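Long-range contacts in angiopoietin-related protein 3 (Homo sapiens, PDB 6EUA), which raises plasma triglycerides by inhibiting lipoprotein lipase and, through the fibrinogen-like domain described here, mediates endothelial cell adhesion: residues Ala11-Ile16 with Pro48-Gln53; Asn95-Ile100 with Leu217-Asp222; Trp105-His110 with Ser210-Lys215; Ile112-Tyr117 with Val136-Pro141. All coordinates share one frame; numbering follows the deposited sequence.

In the fold
The chain enters through interaction 1, where the first helix closes a loop of about 30 residues onto strand 47-55, before any other contact opens. Interaction 2 spans far more: strand 96-104 pairs with strand 213-220, bringing the C-terminal end of the chain back beside residues 95-100. Interaction 3 falls within that span, joining the turn after strand 96-104 to the corner between strands 208-211 and 213-220. Interaction 4 falls within both, holding the loop after strand 127-134 against strand 109-118. None of the four cross. Interactions 1 and 2 meet through Thr50 and Ile218 on adjacent strands, and interactions 2 and 4 through strands 96-104 and 109-118; all four reach one large antiparallel sheet of the fibrinogen C-terminal domain.

Interaction 1. Residues Ala11-Ile16 with Pro48-Gln53; sequences AECTTI and PWTLIQ
Cys13 turns its side chain onto strand 48-53, where SG lies 3.3 Å from Thr50 OG1, a hydroxyl buried here without a hydrogen-bonding partner in the model. Thr14, the next residue, crosses the proline at a slant, with Pro48 CG against Thr14 CA at 3.7 Å and near its OG1. Glu12 keeps its CG between the backbone N and the carbonyl carbon (chi1 52°) and bends again at chi2, which curls the carboxylate back over the start of the helix. There OE2 takes a nearly straight bond from Thr14 N, from above the carboxylate plane, while Glu12 OE1 accepts from Thr15 N at 3.0 Å. A water links Glu12 OE2 and Thr14 OG1 to Pro48 O, the last bond weak. With an alanine here in place of Glu12 the carboxylate is gone, which is likely to leave Thr14 N and Thr15 N without their cap and the water without one partner. Cys13 is disulfide-bonded to Cys41: an N-capped helix pinned to the sheet of the fibrinogen C-terminal domain.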
loop_
_atom_site.group_PDB
_atom_site.type_symbol
_atom_site.label_atom_id
_atom_site.label_comp_id
_atom_site.label_asym_id
_atom_site.label_seq_id
_atom_site.Cartn_x
_atom_site.Cartn_y
_atom_site.Cartn_z
ATOM N N ALA A 11 -19.103 -7.206 -6.571
ATOM C CA ALA A 11 -19.047 -6.786 -7.970
ATOM C C ALA A 11 -18.153 -5.572 -8.162
ATOM O O ALA A 11 -17.491 -5.446 -9.201
ATOM C CB ALA A 11 -20.452 -6.489 -8.490
ATOM N N GLU A 12 -18.137 -4.662 -7.190
ATOM C CA GLU A 12 -17.275 -3.479 -7.238
ATOM C C GLU A 12 -17.275 -2.821 -5.855
ATOM O O GLU A 12 -17.718 -3.419 -4.877
ATOM C CB GLU A 12 -17.698 -2.521 -8.366
ATOM C CG GLU A 12 -19.170 -2.138 -8.369
ATOM C CD GLU A 12 -19.498 -1.144 -7.281
ATOM O OE1 GLU A 12 -20.173 -1.570 -6.331
ATOM O OE2 GLU A 12 -19.084 0.035 -7.363
ATOM N N CYS A 13 -16.767 -1.581 -5.795
ATOM C CA CYS A 13 -16.413 -0.974 -4.516
ATOM C C CYS A 13 -17.642 -0.593 -3.685
ATOM O O CYS A 13 -17.579 -0.614 -2.448
ATOM C CB CYS A 13 -15.519 0.244 -4.755
ATOM S SG CYS A 13 -13.812 -0.185 -5.287
ATOM N N THR A 14 -18.750 -0.221 -4.331
ATOM C CA THR A 14 -19.944 0.151 -3.581
ATOM C C THR A 14 -20.467 -1.034 -2.783
ATOM O O THR A 14 -20.893 -0.883 -1.626
ATOM C CB THR A 14 -21.018 0.677 -4.535
ATOM O OG1 THR A 14 -20.571 1.904 -5.112
ATOM C CG2 THR A 14 -22.358 0.894 -3.824
ATOM N N THR A 15 -20.433 -2.232 -3.372
ATOM C CA THR A 15 -20.891 -3.392 -2.623
ATOM C C THR A 15 -19.855 -3.813 -1.578
ATOM O O THR A 15 -20.197 -4.384 -0.541
ATOM C CB THR A 15 -21.193 -4.538 -3.572
ATOM O OG1 THR A 15 -20.018 -5.305 -3.788
ATOM C CG2 THR A 15 -21.661 -4.012 -4.932
ATOM N N ILE A 16 -18.573 -3.556 -1.836
ATOM C CA ILE A 16 -17.573 -3.752 -0.792
ATOM C C ILE A 16 -17.877 -2.848 0.397
ATOM O O ILE A 16 -17.874 -3.297 1.550
ATOM C CB ILE A 16 -16.158 -3.516 -1.359
ATOM C CG1 ILE A 16 -15.724 -4.736 -2.158
ATOM C CG2 ILE A 16 -15.165 -3.216 -0.239
ATOM C CD1 ILE A 16 -14.490 -4.540 -2.940
ATOM N N PRO A 48 -18.344 5.430 -1.366
ATOM C CA PRO A 48 -17.276 4.682 -2.032
ATOM C C PRO A 48 -17.190 4.950 -3.528
ATOM O O PRO A 48 -18.196 5.139 -4.212
ATOM C CB PRO A 48 -17.693 3.228 -1.792
ATOM C CG PRO A 48 -19.193 3.303 -1.856
ATOM C CD PRO A 48 -19.569 4.621 -1.230
ATOM N N TRP A 49 -15.949 4.934 -4.031
ATOM C CA TRP A 49 -15.629 5.044 -5.452
ATOM C C TRP A 49 -14.667 3.925 -5.831
ATOM O O TRP A 49 -13.877 3.471 -4.997
ATOM C CB TRP A 49 -14.966 6.418 -5.800
ATOM C CG TRP A 49 -15.810 7.638 -5.485
ATOM C CD1 TRP A 49 -16.004 8.208 -4.255
ATOM C CD2 TRP A 49 -16.589 8.417 -6.412
ATOM N NE1 TRP A 49 -16.856 9.287 -4.356
ATOM C CE2 TRP A 49 -17.221 9.447 -5.668
ATOM C CE3 TRP A 49 -16.814 8.346 -7.793
ATOM C CZ2 TRP A 49 -18.059 10.408 -6.266
ATOM C CZ3 TRP A 49 -17.640 9.302 -8.387
ATOM C CH2 TRP A 49 -18.261 10.316 -7.617
ATOM N N THR A 50 -14.718 3.489 -7.099
ATOM C CA THR A 50 -13.634 2.692 -7.674
ATOM C C THR A 50 -12.628 3.647 -8.312
ATOM O O THR A 50 -12.987 4.421 -9.204
ATOM C CB THR A 50 -14.145 1.688 -8.719
ATOM O OG1 THR A 50 -15.104 0.800 -8.129
ATOM C CG2 THR A 50 -12.977 0.859 -9.290
ATOM N N LEU A 51 -11.380 3.616 -7.853
ATOM C CA LEU A 51 -10.346 4.459 -8.452
ATOM C C LEU A 51 -9.861 3.816 -9.748
ATOM O O LEU A 51 -9.365 2.687 -9.725
ATOM C CB LEU A 51 -9.179 4.648 -7.482
ATOM C CG LEU A 51 -7.984 5.529 -7.858
ATOM C CD1 LEU A 51 -8.420 6.974 -8.179
ATOM C CD2 LEU A 51 -6.982 5.539 -6.722
ATOM N N ILE A 52 -10.005 4.510 -10.881
ATOM C CA ILE A 52 -9.590 3.932 -12.158
ATOM C C ILE A 52 -8.311 4.556 -12.712
ATOM O O ILE A 52 -7.699 3.964 -13.614
ATOM C CB ILE A 52 -10.717 3.996 -13.211
ATOM C CG1 ILE A 52 -11.083 5.453 -13.538
ATOM C CG2 ILE A 52 -11.941 3.199 -12.720
ATOM C CD1 ILE A 52 -11.815 5.614 -14.869
ATOM N N GLN A 53 -7.871 5.705 -12.193
ATOM C CA GLN A 53 -6.637 6.326 -12.647
ATOM C C GLN A 53 -6.052 7.111 -11.480
ATOM O O GLN A 53 -6.790 7.748 -10.724
ATOM C CB GLN A 53 -6.876 7.253 -13.858
ATOM C CG GLN A 53 -5.605 7.901 -14.440
ATOM C CD GLN A 53 -5.359 9.331 -13.977
ATOM O OE1 GLN A 53 -5.625 9.687 -12.828
ATOM N NE2 GLN A 53 -4.816 10.151 -14.869
HETATM O O HOH W 1 -18.380 2.799 -5.791
#

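Interaction 2. Residues Asn95-Ile100 with Leu217-Asp222; sequences NYVLRI and LIHPTD
Asn95 O is gripped twice by Thr221: the backbone N donates in the carbonyl plane at 3.3 Å, and OG1 donates from well above that plane at 3.1 Å. Thr221 places OG1 beside its own backbone N (chi1 -78°), which lets both donors reach the one oxygen. Beyond this clamp the strands run antiparallel. Val97 and His219 exchange backbone bonds, as do Arg99 and Leu217, where Arg99 N reaches Leu217 O at 2.7 Å. This pairing sets the C-terminal strand into the large antiparallel sheet of the fibrinogen C-terminal domain, with strand 47-55 on its other edge. Across the pairing Tyr96 lies alongside Pro220, and Pro220 CA stands 3.5 Å from the Tyr96 ring centroid, almost on the ring normal, in a CH-pi contact. Ile218 CB comes up at the edge of the same ring, 4.0 Å from Tyr96 CD2. On the sheet face carrying Val97 and Arg99, Val97 CB packs over the His219 imidazole, displaced toward its rim. The rotation of that ring is fixed by a bond from His219 ND1 to Pro220 O, 2.6 Å, with the acceptor near the ring plane. Arg99 sends its guanidinium onward to a salt bridge with Glu101.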
loop_
_atom_site.group_PDB
_atom_site.type_symbol
_atom_site.label_atom_id
_atom_site.label_comp_id
_atom_site.label_asym_id
_atom_site.label_seq_id
_atom_site.Cartn_x
_atom_site.Cartn_y
_atom_site.Cartn_z
ATOM N N ASN A 95 -25.581 3.635 -16.293
ATOM C CA ASN A 95 -25.216 5.037 -16.107
ATOM C C ASN A 95 -24.377 5.132 -14.826
ATOM O O ASN A 95 -24.833 4.729 -13.754
ATOM C CB ASN A 95 -26.487 5.891 -16.030
ATOM C CG ASN A 95 -26.216 7.372 -15.797
ATOM O OD1 ASN A 95 -25.217 7.923 -16.277
ATOM N ND2 ASN A 95 -27.122 8.025 -15.094
ATOM N N TYR A 96 -23.135 5.595 -14.944
ATOM C CA TYR A 96 -22.225 5.724 -13.811
ATOM C C TYR A 96 -21.844 7.190 -13.625
ATOM O O TYR A 96 -22.065 8.040 -14.497
ATOM C CB TYR A 96 -20.943 4.888 -14.004
ATOM C CG TYR A 96 -20.865 3.579 -13.230
ATOM C CD1 TYR A 96 -21.785 2.573 -13.452
ATOM C CD2 TYR A 96 -19.848 3.349 -12.300
ATOM C CE1 TYR A 96 -21.713 1.376 -12.770
ATOM C CE2 TYR A 96 -19.755 2.139 -11.606
ATOM C CZ TYR A 96 -20.708 1.156 -11.853
ATOM O OH TYR A 96 -20.673 -0.054 -11.187
ATOM N N VAL A 97 -21.226 7.472 -12.480
ATOM C CA VAL A 97 -20.793 8.814 -12.098
ATOM C C VAL A 97 -19.274 8.832 -12.117
ATOM O O VAL A 97 -18.633 7.965 -11.507
ATOM C CB VAL A 97 -21.327 9.191 -10.702
ATOM C CG1 VAL A 97 -20.740 10.530 -10.218
ATOM C CG2 VAL A 97 -22.855 9.197 -10.701
ATOM N N LEU A 98 -18.693 9.807 -12.812
ATOM C CA LEU A 98 -17.244 9.964 -12.853
ATOM C C LEU A 98 -16.836 11.201 -12.070
ATOM O O LEU A 98 -17.372 12.289 -12.302
ATOM C CB LEU A 98 -16.731 10.067 -14.294
ATOM C CG LEU A 98 -15.268 10.527 -14.464
ATOM C CD1 LEU A 98 -14.290 9.395 -14.195
ATOM C CD2 LEU A 98 -15.008 11.137 -15.850
ATOM N N ARG A 99 -15.879 11.038 -11.156
ATOM C CA ARG A 99 -15.324 12.157 -10.410
ATOM C C ARG A 99 -13.865 12.328 -10.794
ATOM O O ARG A 99 -13.106 11.353 -10.824
ATOM C CB ARG A 99 -15.460 11.960 -8.901
ATOM C CG ARG A 99 -14.727 13.008 -8.054
ATOM C CD ARG A 99 -15.137 12.895 -6.600
ATOM N NE ARG A 99 -14.292 13.730 -5.752
ATOM C CZ ARG A 99 -14.735 14.779 -5.077
ATOM N NH1 ARG A 99 -16.016 15.109 -5.160
ATOM N NH2 ARG A 99 -13.898 15.502 -4.338
ATOM N N ILE A 100 -13.490 13.554 -11.135
ATOM C CA ILE A 100 -12.108 13.890 -11.454
ATOM C C ILE A 100 -11.601 14.798 -10.347
ATOM O O ILE A 100 -12.224 15.819 -10.038
ATOM C CB ILE A 100 -11.988 14.548 -12.836
ATOM C CG1 ILE A 100 -12.253 13.503 -13.928
ATOM C CG2 ILE A 100 -10.617 15.209 -13.010
ATOM C CD1 ILE A 100 -12.313 14.073 -15.331
ATOM N N LEU A 217 -12.298 8.641 -10.612
ATOM C CA LEU A 217 -13.062 7.760 -9.736
ATOM C C LEU A 217 -14.476 7.559 -10.269
ATOM O O LEU A 217 -15.114 8.517 -10.703
ATOM C CB LEU A 217 -13.142 8.339 -8.315
ATOM C CG LEU A 217 -11.783 8.483 -7.621
ATOM C CD1 LEU A 217 -11.513 9.937 -7.267
ATOM C CD2 LEU A 217 -11.710 7.575 -6.400
ATOM N N ILE A 218 -14.994 6.328 -10.177
ATOM C CA ILE A 218 -16.349 6.042 -10.650
ATOM C C ILE A 218 -17.159 5.328 -9.575
ATOM O O ILE A 218 -16.612 4.658 -8.693
ATOM C CB ILE A 218 -16.357 5.204 -11.951
ATOM C CG1 ILE A 218 -15.903 3.761 -11.681
ATOM C CG2 ILE A 218 -15.497 5.868 -13.021
ATOM C CD1 ILE A 218 -15.867 2.899 -12.953
ATOM N N HIS A 219 -18.483 5.477 -9.661
ATOM C CA HIS A 219 -19.402 4.677 -8.858
ATOM C C HIS A 219 -20.757 4.640 -9.555
ATOM O O HIS A 219 -21.072 5.551 -10.329
ATOM C CB HIS A 219 -19.514 5.217 -7.418
ATOM C CG HIS A 219 -20.329 6.468 -7.265
ATOM N ND1 HIS A 219 -21.692 6.512 -7.468
ATOM C CD2 HIS A 219 -19.973 7.712 -6.860
ATOM C CE1 HIS A 219 -22.134 7.734 -7.226
ATOM N NE2 HIS A 219 -21.110 8.483 -6.860
ATOM N N PRO A 220 -21.546 3.585 -9.354
ATOM C CA PRO A 220 -22.858 3.511 -10.009
ATOM C C PRO A 220 -23.785 4.633 -9.584
ATOM O O PRO A 220 -23.683 5.178 -8.482
ATOM C CB PRO A 220 -23.409 2.149 -9.561
ATOM C CG PRO A 220 -22.626 1.789 -8.354
ATOM C CD PRO A 220 -21.255 2.371 -8.573
ATOM N N THR A 221 -24.713 4.968 -10.488
ATOM C CA THR A 221 -25.746 5.948 -10.169
ATOM C C THR A 221 -26.709 5.413 -9.119
ATOM O O THR A 221 -27.076 6.129 -8.179
ATOM C CB THR A 221 -26.499 6.342 -11.434
ATOM O OG1 THR A 221 -25.700 7.262 -12.182
ATOM C CG2 THR A 221 -27.812 7.001 -11.083
ATOM N N ASP A 222 -27.128 4.162 -9.259
ATOM C CA ASP A 222 -27.960 3.529 -8.248
ATOM C C ASP A 222 -27.396 2.151 -7.923
ATOM O O ASP A 222 -27.769 1.530 -6.930
ATOM C CB ASP A 222 -29.412 3.432 -8.726
ATOM C CG ASP A 222 -30.374 3.071 -7.609
ATOM O OD1 ASP A 222 -30.114 3.439 -6.441
ATOM O OD2 ASP A 222 -31.395 2.415 -7.904
#

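Interaction 3. Residues Trp105-His110 with Ser210-Lys215; sequences WKDNKH and SIKSTK
A lysine both lies across a tryptophan and reaches past it to a carboxylate: Lys212 covers the Trp105 indole with its methylenes and ends at Asp107. Lys212 CB sits above the indole, 3.8 Å from the centroid of the Trp105 five-membered ring and 14° off its normal, a CH-pi contact. Farther along the side chain, Lys212 CD lies above the CE3-CZ3 rim of the six-membered ring, 3.7 Å from Trp105 CE3. Lys212 sets off with CG opposite its backbone N (chi1 166°) and stays extended through chi2, then bends at chi3 (72°) and chi4, a course that carries NZ off the aromatic face. The ammonium forms a salt bridge with Asp107 OD1; the modelled separation is very short and the aspartate poorly ordered, so its exact length is doubtful. Lys212 NZ also gives a weak bond to Trp105 O at 3.4 Å and another weak one to Asp104 O, so several oxygens of this turn gather around one positive charge. Ser210 comes in at the edge of the indole, its OG 3.1 Å from Trp105 CD1. The indole N-H has a weak partner in Arg197 O. The contact fastens the exposed turn joining strands 96-104 and 109-118 to the corner where Lys212 and Ser213 together face Glu103 in a classic beta bulge, as the chain turns from strand 208-211 toward strand 213-220 of the fibrinogen C-terminal domain.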
loop_
_atom_site.group_PDB
_atom_site.type_symbol
_atom_site.label_atom_id
_atom_site.label_comp_id
_atom_site.label_asym_id
_atom_site.label_seq_id
_atom_site.Cartn_x
_atom_site.Cartn_y
_atom_site.Cartn_z
ATOM N N TRP A 105 0.026 22.558 -8.139
ATOM C CA TRP A 105 1.304 22.627 -7.439
ATOM C C TRP A 105 1.216 23.427 -6.146
ATOM O O TRP A 105 1.992 23.168 -5.223
ATOM C CB TRP A 105 2.384 23.190 -8.374
ATOM C CG TRP A 105 2.614 22.241 -9.507
ATOM C CD1 TRP A 105 1.921 22.192 -10.683
ATOM C CD2 TRP A 105 3.558 21.159 -9.553
ATOM N NE1 TRP A 105 2.383 21.161 -11.466
ATOM C CE2 TRP A 105 3.386 20.510 -10.798
ATOM C CE3 TRP A 105 4.533 20.680 -8.670
ATOM C CZ2 TRP A 105 4.154 19.409 -11.181
ATOM C CZ3 TRP A 105 5.295 19.584 -9.053
ATOM C CH2 TRP A 105 5.100 18.961 -10.299
ATOM N N LYS A 106 0.275 24.362 -6.045
ATOM C CA LYS A 106 0.011 25.055 -4.788
ATOM C C LYS A 106 -0.797 24.202 -3.819
ATOM O O LYS A 106 -1.207 24.706 -2.768
ATOM C CB LYS A 106 -0.732 26.373 -5.049
ATOM C CG LYS A 106 -0.181 27.224 -6.199
ATOM C CD LYS A 106 1.335 27.390 -6.135
ATOM C CE LYS A 106 1.925 27.739 -7.501
ATOM N NZ LYS A 106 3.152 28.596 -7.387
ATOM N N ASP A 107 -1.057 22.943 -4.177
ATOM C CA ASP A 107 -1.750 21.954 -3.357
ATOM C C ASP A 107 -3.224 22.273 -3.142
ATOM O O ASP A 107 -3.846 21.718 -2.232
ATOM C CB ASP A 107 -1.050 21.764 -2.011
ATOM C CG ASP A 107 0.368 21.279 -2.173
ATOM O OD1 ASP A 107 0.571 20.294 -2.914
ATOM O OD2 ASP A 107 1.280 21.887 -1.574
ATOM N N ASN A 108 -3.809 23.147 -3.956
ATOM C CA ASN A 108 -5.253 23.313 -3.933
ATOM C C ASN A 108 -5.922 22.138 -4.634
ATOM O O ASN A 108 -5.405 21.601 -5.617
ATOM C CB ASN A 108 -5.675 24.614 -4.614
ATOM C CG ASN A 108 -5.104 25.844 -3.949
ATOM O OD1 ASN A 108 -4.087 25.788 -3.252
ATOM N ND2 ASN A 108 -5.760 26.975 -4.169
ATOM N N LYS A 109 -7.087 21.747 -4.127
ATOM C CA LYS A 109 -7.831 20.608 -4.645
ATOM C C LYS A 109 -9.036 21.086 -5.443
ATOM O O LYS A 109 -9.828 21.899 -4.955
ATOM C CB LYS A 109 -8.289 19.695 -3.509
ATOM C CG LYS A 109 -7.152 19.020 -2.770
ATOM C CD LYS A 109 -7.647 17.830 -1.960
ATOM C CE LYS A 109 -8.237 18.270 -0.617
ATOM N NZ LYS A 109 -9.653 18.744 -0.714
ATOM N N HIS A 110 -9.172 20.567 -6.658
ATOM C CA HIS A 110 -10.331 20.791 -7.510
ATOM C C HIS A 110 -10.984 19.452 -7.830
ATOM O O HIS A 110 -10.295 18.442 -7.983
ATOM C CB HIS A 110 -9.930 21.490 -8.814
ATOM C CG HIS A 110 -9.197 22.778 -8.609
ATOM N ND1 HIS A 110 -7.821 22.866 -8.642
ATOM C CD2 HIS A 110 -9.648 24.031 -8.366
ATOM C CE1 HIS A 110 -7.458 24.120 -8.433
ATOM N NE2 HIS A 110 -8.548 24.846 -8.263
ATOM N N SER A 210 -2.525 24.237 -13.891
ATOM C CA SER A 210 -1.348 23.378 -13.787
ATOM C C SER A 210 -1.635 22.262 -12.783
ATOM O O SER A 210 -1.955 22.538 -11.625
ATOM C CB SER A 210 -0.135 24.201 -13.355
ATOM O OG SER A 210 1.058 23.434 -13.357
ATOM N N ILE A 211 -1.537 21.009 -13.219
ATOM C CA ILE A 211 -1.944 19.858 -12.407
ATOM C C ILE A 211 -0.715 19.053 -11.993
ATOM O O ILE A 211 0.105 18.673 -12.836
ATOM C CB ILE A 211 -2.951 18.969 -13.157
ATOM C CG1 ILE A 211 -4.068 19.823 -13.755
ATOM C CG2 ILE A 211 -3.519 17.899 -12.226
ATOM C CD1 ILE A 211 -4.895 20.568 -12.732
ATOM N N LYS A 212 -0.601 18.775 -10.695
ATOM C CA LYS A 212 0.482 17.970 -10.146
ATOM C C LYS A 212 0.088 16.509 -9.947
ATOM O O LYS A 212 0.934 15.616 -10.085
ATOM C CB LYS A 212 0.953 18.559 -8.803
ATOM C CG LYS A 212 1.833 17.619 -7.979
ATOM C CD LYS A 212 2.443 18.300 -6.777
ATOM C CE LYS A 212 1.403 18.574 -5.699
ATOM N NZ LYS A 212 1.715 19.822 -4.944
ATOM N N SER A 213 -1.179 16.243 -9.631
ATOM C CA SER A 213 -1.630 14.888 -9.351
ATOM C C SER A 213 -3.096 14.779 -9.738
ATOM O O SER A 213 -3.846 15.756 -9.656
ATOM C CB SER A 213 -1.405 14.512 -7.874
ATOM O OG SER A 213 -2.176 15.321 -7.006
ATOM N N THR A 214 -3.492 13.593 -10.210
ATOM C CA THR A 214 -4.853 13.363 -10.672
ATOM C C THR A 214 -5.411 12.086 -10.063
ATOM O O THR A 214 -4.672 11.139 -9.786
ATOM C CB THR A 214 -4.942 13.247 -12.232
ATOM O OG1 THR A 214 -4.263 12.057 -12.688
ATOM C CG2 THR A 214 -4.342 14.483 -12.906
ATOM N N LYS A 215 -6.730 12.069 -9.877
ATOM C CA LYS A 215 -7.481 10.849 -9.629
ATOM C C LYS A 215 -8.703 10.857 -10.528
ATOM O O LYS A 215 -9.345 11.897 -10.701
ATOM C CB LYS A 215 -7.950 10.727 -8.175
ATOM C CG LYS A 215 -6.879 10.350 -7.154
ATOM C CD LYS A 215 -7.456 10.460 -5.752
ATOM C CE LYS A 215 -6.422 10.178 -4.673
ATOM N NZ LYS A 215 -7.039 9.584 -3.456
#

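Interaction 4. Residues Ile112-Tyr117 with Val136-Pro141; sequences IEYSFY and VPNAIP
An Asx turn in the loop between strands 127-134 and 147-149 meets strand 109-118 through Tyr114 and Ile112. Tyr114 OH donates to Asn138 OD1 at 2.5 Å; the oxygen lies at the edge of the phenol, in the ring plane, while the ring and amide planes stand 70° apart. With chi1 near -179° the amide of Asn138 extends away from its own backbone N, toward the phenol. From the other face of the amide, Ile140 N donates to the same Asn138 OD1 at 3.0 Å, closing the turn. Asn138 ND2 points back to Ile140 O, in a bond modelled as very short, so its exact length is doubtful. Apolar contacts surround the Tyr114 bond: Ile112 CD1 packs 3.7 Å from Asn138 CB, Ile112 CG2 meets Val136 CG1 at 4.1 Å, and Ile140 CD1 packs 4.2 Å from Tyr114 CZ. Trp201 of strand 199-202 packs against both Tyr114 and Ile140. A leucine at Asn138 would probably leave the buried Tyr114 hydroxyl without its acceptor and the turn without its side-chain bond from Ile140 N. One amide oxygen thus satisfies two buried donors, tying the shape of the loop to the position of the phenol.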
loop_
_atom_site.group_PDB
_atom_site.type_symbol
_atom_site.label_atom_id
_atom_site.label_comp_id
_atom_site.label_asym_id
_atom_site.label_seq_id
_atom_site.Cartn_x
_atom_site.Cartn_y
_atom_site.Cartn_z
ATOM N N ILE A 112 -14.517 17.636 -10.145
ATOM C CA ILE A 112 -15.681 17.778 -11.007
ATOM C C ILE A 112 -16.289 16.401 -11.209
ATOM O O ILE A 112 -15.578 15.396 -11.315
ATOM C CB ILE A 112 -15.317 18.476 -12.341
ATOM C CG1 ILE A 112 -16.529 18.546 -13.275
ATOM C CG2 ILE A 112 -14.107 17.841 -12.994
ATOM C CD1 ILE A 112 -16.295 19.443 -14.502
ATOM N N GLU A 113 -17.616 16.354 -11.217
ATOM C CA GLU A 113 -18.344 15.111 -11.401
ATOM C C GLU A 113 -19.155 15.183 -12.685
ATOM O O GLU A 113 -19.652 16.249 -13.065
ATOM C CB GLU A 113 -19.242 14.813 -10.200
ATOM C CG GLU A 113 -18.454 14.555 -8.932
ATOM C CD GLU A 113 -19.272 13.893 -7.839
ATOM O OE1 GLU A 113 -20.437 13.525 -8.105
ATOM O OE2 GLU A 113 -18.751 13.756 -6.709
ATOM N N TYR A 114 -19.253 14.038 -13.358
ATOM C CA TYR A 114 -20.027 13.874 -14.575
ATOM C C TYR A 114 -20.867 12.617 -14.471
ATOM O O TYR A 114 -20.487 11.650 -13.802
ATOM C CB TYR A 114 -19.169 13.712 -15.831
ATOM C CG TYR A 114 -18.014 14.656 -16.017
ATOM C CD1 TYR A 114 -16.850 14.536 -15.256
ATOM C CD2 TYR A 114 -18.074 15.657 -16.986
ATOM C CE1 TYR A 114 -15.786 15.401 -15.448
ATOM C CE2 TYR A 114 -17.023 16.524 -17.181
ATOM C CZ TYR A 114 -15.879 16.397 -16.414
ATOM O OH TYR A 114 -14.830 17.267 -16.640
ATOM N N SER A 115 -21.986 12.631 -15.188
ATOM C CA SER A 115 -22.761 11.437 -15.480
ATOM C C SER A 115 -22.324 10.914 -16.843
ATOM O O SER A 115 -22.273 11.684 -17.814
ATOM C CB SER A 115 -24.259 11.758 -15.465
ATOM O OG SER A 115 -25.023 10.743 -16.092
ATOM N N PHE A 116 -21.991 9.619 -16.919
ATOM C CA PHE A 116 -21.434 9.095 -18.159
ATOM C C PHE A 116 -21.983 7.719 -18.499
ATOM O O PHE A 116 -22.573 7.018 -17.669
ATOM C CB PHE A 116 -19.890 9.051 -18.152
ATOM C CG PHE A 116 -19.299 7.935 -17.341
ATOM C CD1 PHE A 116 -19.061 8.098 -15.982
ATOM C CD2 PHE A 116 -18.942 6.735 -17.939
ATOM C CE1 PHE A 116 -18.500 7.068 -15.233
ATOM C CE2 PHE A 116 -18.386 5.702 -17.194
ATOM C CZ PHE A 116 -18.164 5.858 -15.850
ATOM N N TYR A 117 -21.800 7.391 -19.782
ATOM C CA TYR A 117 -22.039 6.089 -20.382
ATOM C C TYR A 117 -20.783 5.698 -21.142
ATOM O O TYR A 117 -20.055 6.559 -21.638
ATOM C CB TYR A 117 -23.243 6.112 -21.336
ATOM C CG TYR A 117 -24.556 6.281 -20.622
ATOM C CD1 TYR A 117 -25.078 7.545 -20.365
ATOM C CD2 TYR A 117 -25.259 5.178 -20.174
ATOM C CE1 TYR A 117 -26.289 7.694 -19.702
ATOM C CE2 TYR A 117 -26.454 5.317 -19.517
ATOM C CZ TYR A 117 -26.970 6.570 -19.282
ATOM O OH TYR A 117 -28.172 6.683 -18.619
ATOM N N VAL A 136 -14.345 23.338 -10.244
ATOM C CA VAL A 136 -13.421 23.678 -11.322
ATOM C C VAL A 136 -14.202 23.536 -12.625
ATOM O O VAL A 136 -14.962 22.569 -12.795
ATOM C CB VAL A 136 -12.154 22.800 -11.274
ATOM C CG1 VAL A 136 -12.424 21.366 -11.749
ATOM C CG2 VAL A 136 -11.025 23.429 -12.069
ATOM N N PRO A 137 -14.096 24.488 -13.544
ATOM C CA PRO A 137 -14.868 24.391 -14.785
ATOM C C PRO A 137 -14.460 23.168 -15.594
ATOM O O PRO A 137 -13.364 22.622 -15.448
ATOM C CB PRO A 137 -14.535 25.692 -15.526
ATOM C CG PRO A 137 -13.935 26.599 -14.495
ATOM C CD PRO A 137 -13.271 25.706 -13.493
ATOM N N ASN A 138 -15.384 22.730 -16.444
ATOM C CA ASN A 138 -15.161 21.561 -17.275
ATOM C C ASN A 138 -14.219 21.885 -18.429
ATOM O O ASN A 138 -14.287 22.967 -19.016
ATOM C CB ASN A 138 -16.492 21.047 -17.819
ATOM C CG ASN A 138 -16.330 19.815 -18.683
ATOM O OD1 ASN A 138 -15.522 18.938 -18.393
ATOM N ND2 ASN A 138 -17.089 19.753 -19.761
ATOM N N ALA A 139 -13.340 20.931 -18.754
ATOM C CA ALA A 139 -12.445 21.032 -19.898
ATOM C C ALA A 139 -12.714 19.994 -20.978
ATOM O O ALA A 139 -12.087 20.059 -22.039
ATOM C CB ALA A 139 -10.979 20.897 -19.451
ATOM N N ILE A 140 -13.609 19.041 -20.738
ATOM C CA ILE A 140 -13.886 17.953 -21.672
ATOM C C ILE A 140 -15.204 18.264 -22.371
ATOM O O ILE A 140 -16.162 18.694 -21.711
ATOM C CB ILE A 140 -13.922 16.601 -20.936
ATOM C CG1 ILE A 140 -12.644 16.413 -20.113
ATOM C CG2 ILE A 140 -14.104 15.438 -21.905
ATOM C CD1 ILE A 140 -12.751 15.376 -19.008
ATOM N N PRO A 141 -15.295 18.098 -23.689
ATOM C CA PRO A 141 -16.565 18.362 -24.386
ATOM C C PRO A 141 -17.694 17.494 -23.845
ATOM O O PRO A 141 -17.542 16.282 -23.683
ATOM C CB PRO A 141 -16.244 18.021 -25.844
ATOM C CG PRO A 141 -14.755 18.171 -25.955
ATOM C CD PRO A 141 -14.210 17.741 -24.619
#